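Local coordinates for ribosomal RNA processing protein 6 (Trypanosoma brucei brucei, PDB 4NLC), which probably degrades and trims RNA from the 3' end as a 3'-5' exoribonuclease of the nuclear exosome, acting in ribosomal RNA processing, at residues A[299-304]-A[315-320]; A[190-195]-A[227-232]. The protein carries 1 engineered substitution. All blocks are in the same frame, centred on the assembly; numbering follows the deposited sequence.

Overall arrangement
The construct is the catalytic core of the protein and holds two domains. Contact 2 lies in the 3'-5' exonuclease domain, of the RNase H clan, and joins helices 185-193 and 226-238. Contact 1 comes later in the chain and lies in the HRDC domain, where helix 289-309 meets the turn between helices 313-316 and 319-328. Their centres are 43 Å apart and their nearest atoms about 32 Å apart. They do not touch, and they sit on opposite sides of the chain's centre. Both segments of each contact belong to the same domain. A bound di(hydroxyethyl)ether lies about 6 Å from the Phe299 side chain in contact 1.

Contact 1: residues A[299-304]-A[315-320]; sequences FNWRDM and AVMHIS
Arg302 reaches from helix 289-309 to the turn that follows helix 313-316 and lies against Val316, Met317 and Ile319. It has the largest buried area of the contact. Its NH1 donates to Met317 O at 2.7 Å, with an N-H...O angle of 156°. The oxygen lies in the guanidinium plane, and the nitrogen sits nearly in line with the carbonyl bond. This carbonyl belongs to the first residue to leave the helix, so the arginine grips the chain just where it turns. The aliphatic part of the arginine packs as well. Its CD lies 3.6 Å from Met317 CB, and its CG lies 3.8 Å from Val316 CG1. The chain runs extended through CG and CD, then bends at chi3 (69°), which swings the guanidinium toward Ile319 and leaves NH1 facing Met317 O.

The end of the Met317 side chain reaches Trp301. The thioether chain crosses the indole at about a right angle, and CE comes 3.6 Å from Trp301 CZ3. Val316 CG1 touches the same ring carbon at 3.8 Å. Leu354 of helix 351-359 also packs on both Trp301 and Met317.

At the Phe299 end of the contact sits Ile319. Its CD1 meets the edge of the Phe299 ring, 3.7 Å from CE2, and also approaches Arg302 NH2. Helix 275-280 packs on both Phe299 and Ile319. Within the turn, His318 is the N-cap of helix 319-328: its ND1 accepts from Ser320 N at 3.0 Å. The turn between two short helices is held against a long helix by a buried arginine, within the helical bundle of the HRDC domain.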
ATOM      1  N   PHE A 299      24.706   5.559  -3.769  1.00 35.29           N
ATOM      2  CA  PHE A 299      23.464   4.822  -3.629  1.00 35.97           C
ATOM      3  C   PHE A 299      23.194   4.457  -2.169  1.00 39.54           C
ATOM      4  O   PHE A 299      22.061   4.581  -1.713  1.00 39.32           O
ATOM      5  CB  PHE A 299      23.428   3.585  -4.555  1.00 38.37           C
ATOM      6  CG  PHE A 299      22.041   2.979  -4.635  1.00 41.36           C
ATOM      7  CD1 PHE A 299      21.598   2.074  -3.670  1.00 45.61           C
ATOM      8  CD2 PHE A 299      21.150   3.372  -5.625  1.00 43.67           C
ATOM      9  CE1 PHE A 299      20.296   1.554  -3.715  1.00 47.24           C
ATOM     10  CE2 PHE A 299      19.860   2.831  -5.682  1.00 47.04           C
ATOM     11  CZ  PHE A 299      19.439   1.934  -4.723  1.00 45.44           C
ATOM     12  N   ASN A 300      24.224   4.021  -1.437  1.00 37.45           N
ATOM     13  CA  ASN A 300      24.069   3.657  -0.023  1.00 37.48           C
ATOM     14  C   ASN A 300      23.834   4.867   0.837  1.00 38.12           C
ATOM     15  O   ASN A 300      23.023   4.792   1.754  1.00 37.13           O
ATOM     16  CB  ASN A 300      25.219   2.791   0.477  1.00 37.54           C
ATOM     17  CG  ASN A 300      25.129   1.412  -0.101  1.00 49.41           C
ATOM     18  OD1 ASN A 300      24.145   1.060  -0.760  1.00 53.64           O
ATOM     19  ND2 ASN A 300      26.133   0.599   0.129  1.00 34.57           N
ATOM     20  N   TRP A 301      24.481   6.004   0.490  1.00 33.06           N
ATOM     21  CA  TRP A 301      24.245   7.271   1.166  1.00 32.22           C
ATOM     22  C   TRP A 301      22.780   7.725   0.899  1.00 34.72           C
ATOM     23  O   TRP A 301      22.101   8.200   1.819  1.00 35.22           O
ATOM     24  CB  TRP A 301      25.223   8.356   0.681  1.00 30.76           C
ATOM     25  CG  TRP A 301      24.920   9.673   1.320  1.00 32.12           C
ATOM     26  CD1 TRP A 301      25.330  10.088   2.551  1.00 35.60           C
ATOM     27  CD2 TRP A 301      23.962  10.645   0.866  1.00 31.61           C
ATOM     28  NE1 TRP A 301      24.712  11.271   2.880  1.00 35.01           N
ATOM     29  CE2 TRP A 301      23.876  11.641   1.861  1.00 36.02           C
ATOM     30  CE3 TRP A 301      23.185  10.783  -0.299  1.00 32.69           C
ATOM     31  CZ2 TRP A 301      23.070  12.778   1.716  1.00 35.53           C
ATOM     32  CZ3 TRP A 301      22.372  11.900  -0.436  1.00 34.37           C
ATOM     33  CH2 TRP A 301      22.327  12.888   0.559  1.00 35.50           C
ATOM     34  N   ARG A 302      22.321   7.603  -0.358  1.00 29.10           N
ATOM     35  CA  ARG A 302      20.984   8.025  -0.780  1.00 29.17           C
ATOM     36  C   ARG A 302      19.912   7.298   0.000  1.00 34.05           C
ATOM     37  O   ARG A 302      18.919   7.918   0.378  1.00 34.02           O
ATOM     38  CB  ARG A 302      20.795   7.902  -2.313  1.00 27.85           C
ATOM     39  CG  ARG A 302      19.513   8.544  -2.826  1.00 31.65           C
ATOM     40  CD  ARG A 302      19.278   8.270  -4.298  1.00 39.87           C
ATOM     41  NE  ARG A 302      18.959   6.870  -4.516  1.00 43.93           N
ATOM     42  CZ  ARG A 302      18.035   6.431  -5.354  1.00 48.33           C
ATOM     43  NH1 ARG A 302      17.342   7.282  -6.093  1.00 33.74           N
ATOM     44  NH2 ARG A 302      17.793   5.139  -5.456  1.00 31.32           N
ATOM     45  N   ASP A 303      20.134   6.010   0.296  1.00 31.67           N
ATOM     46  CA  ASP A 303      19.188   5.235   1.089  1.00 31.93           C
ATOM     47  C   ASP A 303      19.194   5.694   2.557  1.00 35.48           C
ATOM     48  O   ASP A 303      18.128   5.870   3.121  1.00 34.61           O
ATOM     49  CB  ASP A 303      19.424   3.731   0.947  1.00 33.94           C
ATOM     50  CG  ASP A 303      18.305   2.935   1.595  1.00 40.29           C
ATOM     51  OD1 ASP A 303      17.250   2.753   0.949  1.00 38.60           O
ATOM     52  OD2 ASP A 303      18.472   2.527   2.755  1.00 44.97           O
ATOM     53  N   MET A 304      20.372   5.915   3.152  1.00 33.18           N
ATOM     54  CA  MET A 304      20.510   6.426   4.525  1.00 34.73           C
ATOM     55  C   MET A 304      19.815   7.801   4.679  1.00 34.58           C
ATOM     56  O   MET A 304      18.971   7.964   5.555  1.00 32.78           O
ATOM     57  CB  MET A 304      21.996   6.504   4.951  1.00 39.09           C
ATOM     58  CG  MET A 304      22.612   5.139   5.213  1.00 47.26           C
ATOM     59  SD  MET A 304      24.408   5.092   5.575  1.00 56.69           S
ATOM     60  CE  MET A 304      24.395   4.142   7.120  1.00 54.67           C
ATOM     61  N   ALA A 315      12.960  10.762  -3.959  1.00 33.55           N
ATOM     62  CA  ALA A 315      12.732  12.140  -3.534  1.00 32.53           C
ATOM     63  C   ALA A 315      14.056  12.781  -3.031  1.00 36.20           C
ATOM     64  O   ALA A 315      14.179  14.008  -3.009  1.00 36.93           O
ATOM     65  CB  ALA A 315      11.636  12.202  -2.469  1.00 32.30           C
ATOM     66  N   VAL A 316      15.033  11.963  -2.625  1.00 30.55           N
ATOM     67  CA  VAL A 316      16.334  12.489  -2.209  1.00 30.38           C
ATOM     68  C   VAL A 316      17.114  12.911  -3.475  1.00 36.75           C
ATOM     69  O   VAL A 316      17.590  14.054  -3.576  1.00 35.95           O
ATOM     70  CB  VAL A 316      17.140  11.464  -1.351  1.00 32.89           C
ATOM     71  CG1 VAL A 316      18.602  11.894  -1.173  1.00 31.77           C
ATOM     72  CG2 VAL A 316      16.478  11.249   0.006  1.00 32.52           C
ATOM     73  N   MET A 317      17.210  11.984  -4.442  1.00 33.67           N
ATOM     74  CA  MET A 317      18.007  12.139  -5.651  1.00 35.08           C
ATOM     75  C   MET A 317      17.474  11.166  -6.707  1.00 39.38           C
ATOM     76  O   MET A 317      17.279   9.990  -6.404  1.00 38.39           O
ATOM     77  CB  MET A 317      19.437  11.703  -5.240  1.00 37.36           C
ATOM     78  CG  MET A 317      20.555  12.130  -6.116  1.00 41.64           C
ATOM     79  SD  MET A 317      22.062  11.179  -5.706  1.00 44.84           S
ATOM     80  CE  MET A 317      22.365  11.720  -4.046  1.00 41.78           C
ATOM     81  N   HIS A 318      17.297  11.619  -7.950  1.00 38.25           N
ATOM     82  CA  HIS A 318      16.879  10.724  -9.034  1.00 39.44           C
ATOM     83  C   HIS A 318      17.980   9.672  -9.287  1.00 42.72           C
ATOM     84  O   HIS A 318      19.151   9.942  -9.063  1.00 41.62           O
ATOM     85  CB  HIS A 318      16.568  11.515 -10.313  1.00 41.78           C
ATOM     86  CG  HIS A 318      15.896  10.701 -11.376  1.00 47.37           C
ATOM     87  ND1 HIS A 318      16.622   9.890 -12.239  1.00 49.69           N
ATOM     88  CD2 HIS A 318      14.580  10.583 -11.673  1.00 51.59           C
ATOM     89  CE1 HIS A 318      15.735   9.327 -13.040  1.00 51.00           C
ATOM     90  NE2 HIS A 318      14.490   9.713 -12.742  1.00 52.42           N
ATOM     91  N   ILE A 319      17.598   8.470  -9.696  1.00 40.94           N
ATOM     92  CA  ILE A 319      18.519   7.360  -9.962  1.00 41.14           C
ATOM     93  C   ILE A 319      19.649   7.748 -10.968  1.00 44.21           C
ATOM     94  O   ILE A 319      20.792   7.327 -10.781  1.00 42.99           O
ATOM     95  CB  ILE A 319      17.717   6.082 -10.385  1.00 45.56           C
ATOM     96  CG1 ILE A 319      18.563   4.795 -10.309  1.00 46.04           C
ATOM     97  CG2 ILE A 319      17.051   6.231 -11.750  1.00 47.93           C
ATOM     98  CD1 ILE A 319      18.788   4.256  -8.929  1.00 49.53           C
ATOM     99  N   SER A 320      19.323   8.569 -11.999  1.00 40.58           N
ATOM    100  CA  SER A 320      20.259   9.035 -13.024  1.00 39.61           C
ATOM    101  C   SER A 320      21.302   9.934 -12.417  1.00 40.63           C
ATOM    102  O   SER A 320      22.435   9.909 -12.871  1.00 40.06           O
ATOM    103  CB  SER A 320      19.523   9.753 -14.155  1.00 45.00           C
ATOM    104  OG  SER A 320      18.792  10.877 -13.693  1.00 53.09           O
TER

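Contact 2: residues A[190-195]-A[227-232]; sequences DHFCQV and LYVYDR
Arg232 NH1 donates to Tyr228 OH at 2.9 Å, one turn back on helix 226-238, and the guanidinium it belongs to lies against Phe192 of helix 185-193. This is helix-to-helix packing inside the 3'-5' exonuclease domain, which has the RNase H-like fold. The hydroxyl lies close to the guanidinium plane, so the bond helps fix the rotation of that group. Phe192 CD1 sits over the centre of one guanidinium face, 3.5 Å from CZ. The ring and guanidinium planes are 80° apart, so the ring comes in nearly upright, not stacked. Bends at chi2 (-73°) and chi3 (-58°) fold the chain back, so the guanidinium stands at the ring edge, NH2 near the ring plane.

Arg232 CB lies over one face of the Phe192 ring, offset toward its rim, in a CH-pi contact 4.0 Å from the centroid. His191 CD2 lies over the opposite face, so the ring is held between the two. Leu233 and Leu236 of helix 226-238 touch Phe192. On the backbone side, Phe192 O meets the edge of the Tyr228 ring, 3.6 Å from CE2. Next to it is a sulfur-aromatic contact, oblique to the same ring, with Cys193 SG 3.8 Å from Tyr228 CD2.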
ATOM      1  N   ASP A 190     -15.915  -2.855 -15.994  1.00 30.31           N
ATOM      2  CA  ASP A 190     -16.407  -2.740 -17.366  1.00 31.07           C
ATOM      3  C   ASP A 190     -17.062  -4.052 -17.864  1.00 35.52           C
ATOM      4  O   ASP A 190     -18.099  -4.001 -18.513  1.00 34.85           O
ATOM      5  CB  ASP A 190     -15.285  -2.245 -18.284  1.00 33.13           C
ATOM      6  CG  ASP A 190     -15.645  -2.021 -19.739  1.00 50.06           C
ATOM      7  OD1 ASP A 190     -16.825  -1.705 -20.022  1.00 53.86           O
ATOM      8  OD2 ASP A 190     -14.736  -2.090 -20.585  1.00 56.73           O
ATOM      9  N   HIS A 191     -16.497  -5.217 -17.520  1.00 32.52           N
ATOM     10  CA  HIS A 191     -17.028  -6.510 -17.975  1.00 32.87           C
ATOM     11  C   HIS A 191     -18.393  -6.836 -17.368  1.00 38.11           C
ATOM     12  O   HIS A 191     -19.314  -7.236 -18.078  1.00 38.20           O
ATOM     13  CB  HIS A 191     -16.023  -7.646 -17.692  1.00 32.74           C
ATOM     14  CG  HIS A 191     -16.429  -8.964 -18.256  1.00 36.47           C
ATOM     15  ND1 HIS A 191     -16.417  -9.196 -19.606  1.00 39.25           N
ATOM     16  CD2 HIS A 191     -16.854 -10.082 -17.624  1.00 38.68           C
ATOM     17  CE1 HIS A 191     -16.827 -10.447 -19.765  1.00 39.08           C
ATOM     18  NE2 HIS A 191     -17.091 -11.024 -18.600  1.00 39.03           N
ATOM     19  N   PHE A 192     -18.523  -6.647 -16.062  1.00 35.41           N
ATOM     20  CA  PHE A 192     -19.751  -6.980 -15.354  1.00 35.13           C
ATOM     21  C   PHE A 192     -20.770  -5.839 -15.257  1.00 39.65           C
ATOM     22  O   PHE A 192     -21.969  -6.096 -15.321  1.00 40.14           O
ATOM     23  CB  PHE A 192     -19.417  -7.531 -13.967  1.00 35.61           C
ATOM     24  CG  PHE A 192     -18.691  -8.857 -14.009  1.00 36.88           C
ATOM     25  CD1 PHE A 192     -19.326 -10.005 -14.489  1.00 39.01           C
ATOM     26  CD2 PHE A 192     -17.396  -8.975 -13.515  1.00 37.03           C
ATOM     27  CE1 PHE A 192     -18.670 -11.235 -14.493  1.00 38.75           C
ATOM     28  CE2 PHE A 192     -16.736 -10.208 -13.529  1.00 39.27           C
ATOM     29  CZ  PHE A 192     -17.379 -11.328 -14.018  1.00 37.80           C
ATOM     30  N   CYS A 193     -20.311  -4.605 -15.082  1.00 35.54           N
ATOM     31  CA  CYS A 193     -21.214  -3.474 -14.893  1.00 35.86           C
ATOM     32  C   CYS A 193     -21.367  -2.594 -16.114  1.00 42.73           C
ATOM     33  O   CYS A 193     -22.278  -1.770 -16.128  1.00 43.55           O
ATOM     34  CB  CYS A 193     -20.789  -2.651 -13.678  1.00 34.73           C
ATOM     35  SG  CYS A 193     -20.340  -3.629 -12.230  1.00 36.89           S
ATOM     36  N   GLN A 194     -20.460  -2.718 -17.109  1.00 40.69           N
ATOM     37  CA  GLN A 194     -20.438  -1.893 -18.322  1.00 42.03           C
ATOM     38  C   GLN A 194     -20.219  -0.398 -17.984  1.00 46.38           C
ATOM     39  O   GLN A 194     -20.800   0.488 -18.628  1.00 48.10           O
ATOM     40  CB  GLN A 194     -21.680  -2.130 -19.210  1.00 44.67           C
ATOM     41  CG  GLN A 194     -21.597  -3.363 -20.092  1.00 59.19           C
ATOM     42  CD  GLN A 194     -22.596  -3.294 -21.226  1.00 87.61           C
ATOM     43  OE1 GLN A 194     -22.959  -2.214 -21.717  1.00 86.79           O
ATOM     44  NE2 GLN A 194     -23.051  -4.448 -21.687  1.00 81.25           N
ATOM     45  N   VAL A 195     -19.383  -0.145 -16.957  1.00 40.18           N
ATOM     46  CA  VAL A 195     -18.976   1.177 -16.472  1.00 39.14           C
ATOM     47  C   VAL A 195     -17.451   1.319 -16.728  1.00 42.24           C
ATOM     48  O   VAL A 195     -16.668   0.445 -16.323  1.00 39.84           O
ATOM     49  CB  VAL A 195     -19.322   1.403 -14.955  1.00 41.86           C
ATOM     50  CG1 VAL A 195     -18.702   2.694 -14.408  1.00 40.96           C
ATOM     51  CG2 VAL A 195     -20.827   1.389 -14.706  1.00 42.23           C
ATOM     52  N   LEU A 227     -19.009  -5.378  -4.702  1.00 27.51           N
ATOM     53  CA  LEU A 227     -19.837  -6.473  -4.166  1.00 27.32           C
ATOM     54  C   LEU A 227     -20.675  -7.155  -5.239  1.00 30.41           C
ATOM     55  O   LEU A 227     -20.881  -8.351  -5.141  1.00 29.48           O
ATOM     56  CB  LEU A 227     -20.690  -6.047  -2.977  1.00 27.35           C
ATOM     57  CG  LEU A 227     -19.927  -5.638  -1.722  1.00 30.09           C
ATOM     58  CD1 LEU A 227     -20.881  -5.066  -0.699  1.00 29.05           C
ATOM     59  CD2 LEU A 227     -19.104  -6.782  -1.168  1.00 27.60           C
ATOM     60  N   TYR A 228     -21.107  -6.422  -6.282  1.00 27.63           N
ATOM     61  CA  TYR A 228     -21.835  -7.027  -7.421  1.00 27.64           C
ATOM     62  C   TYR A 228     -20.879  -7.917  -8.186  1.00 30.56           C
ATOM     63  O   TYR A 228     -21.258  -9.015  -8.564  1.00 30.79           O
ATOM     64  CB  TYR A 228     -22.430  -5.975  -8.363  1.00 28.28           C
ATOM     65  CG  TYR A 228     -23.067  -6.554  -9.620  1.00 29.90           C
ATOM     66  CD1 TYR A 228     -24.296  -7.210  -9.566  1.00 32.34           C
ATOM     67  CD2 TYR A 228     -22.456  -6.417 -10.863  1.00 30.27           C
ATOM     68  CE1 TYR A 228     -24.901  -7.719 -10.717  1.00 31.86           C
ATOM     69  CE2 TYR A 228     -23.045  -6.935 -12.023  1.00 31.77           C
ATOM     70  CZ  TYR A 228     -24.272  -7.577 -11.943  1.00 38.11           C
ATOM     71  OH  TYR A 228     -24.871  -8.065 -13.077  1.00 39.56           O
ATOM     72  N   VAL A 229     -19.645  -7.432  -8.425  1.00 27.96           N
ATOM     73  CA  VAL A 229     -18.563  -8.155  -9.120  1.00 27.66           C
ATOM     74  C   VAL A 229     -18.303  -9.452  -8.355  1.00 29.50           C
ATOM     75  O   VAL A 229     -18.239 -10.528  -8.953  1.00 28.63           O
ATOM     76  CB  VAL A 229     -17.291  -7.254  -9.269  1.00 31.09           C
ATOM     77  CG1 VAL A 229     -16.031  -8.073  -9.553  1.00 30.43           C
ATOM     78  CG2 VAL A 229     -17.504  -6.200 -10.357  1.00 31.41           C
ATOM     79  N   TYR A 230     -18.226  -9.344  -7.020  1.00 26.71           N
ATOM     80  CA  TYR A 230     -18.040 -10.469  -6.105  1.00 26.28           C
ATOM     81  C   TYR A 230     -19.141 -11.551  -6.335  1.00 29.47           C
ATOM     82  O   TYR A 230     -18.814 -12.718  -6.520  1.00 29.10           O
ATOM     83  CB  TYR A 230     -18.044  -9.948  -4.643  1.00 27.11           C
ATOM     84  CG  TYR A 230     -18.135 -11.024  -3.584  1.00 29.70           C
ATOM     85  CD1 TYR A 230     -17.116 -11.966  -3.427  1.00 31.60           C
ATOM     86  CD2 TYR A 230     -19.191 -11.050  -2.677  1.00 31.56           C
ATOM     87  CE1 TYR A 230     -17.157 -12.920  -2.409  1.00 33.02           C
ATOM     88  CE2 TYR A 230     -19.243 -11.998  -1.649  1.00 32.97           C
ATOM     89  CZ  TYR A 230     -18.224 -12.935  -1.524  1.00 37.54           C
ATOM     90  OH  TYR A 230     -18.284 -13.911  -0.562  1.00 35.50           O
ATOM     91  N   ASP A 231     -20.425 -11.141  -6.360  1.00 26.88           N
ATOM     92  CA  ASP A 231     -21.581 -12.020  -6.602  1.00 27.95           C
ATOM     93  C   ASP A 231     -21.458 -12.731  -7.974  1.00 32.76           C
ATOM     94  O   ASP A 231     -21.593 -13.948  -8.051  1.00 33.58           O
ATOM     95  CB  ASP A 231     -22.889 -11.210  -6.561  1.00 29.54           C
ATOM     96  CG  ASP A 231     -23.327 -10.659  -5.223  1.00 34.64           C
ATOM     97  OD1 ASP A 231     -22.774 -11.086  -4.193  1.00 34.61           O
ATOM     98  OD2 ASP A 231     -24.256  -9.836  -5.203  1.00 36.56           O
ATOM     99  N   ARG A 232     -21.124 -11.977  -9.025  1.00 29.53           N
ATOM    100  CA  ARG A 232     -20.943 -12.510 -10.382  1.00 29.47           C
ATOM    101  C   ARG A 232     -19.772 -13.509 -10.511  1.00 31.51           C
ATOM    102  O   ARG A 232     -19.920 -14.547 -11.172  1.00 30.18           O
ATOM    103  CB  ARG A 232     -20.819 -11.361 -11.389  1.00 29.71           C
ATOM    104  CG  ARG A 232     -22.132 -10.564 -11.602  1.00 35.43           C
ATOM    105  CD  ARG A 232     -23.213 -11.282 -12.409  1.00 36.73           C
ATOM    106  NE  ARG A 232     -22.754 -11.684 -13.747  1.00 33.89           N
ATOM    107  CZ  ARG A 232     -22.741 -10.898 -14.821  1.00 46.32           C
ATOM    108  NH1 ARG A 232     -23.182  -9.644 -14.745  1.00 35.65           N
ATOM    109  NH2 ARG A 232     -22.289 -11.359 -15.978  1.00 38.73           N
TER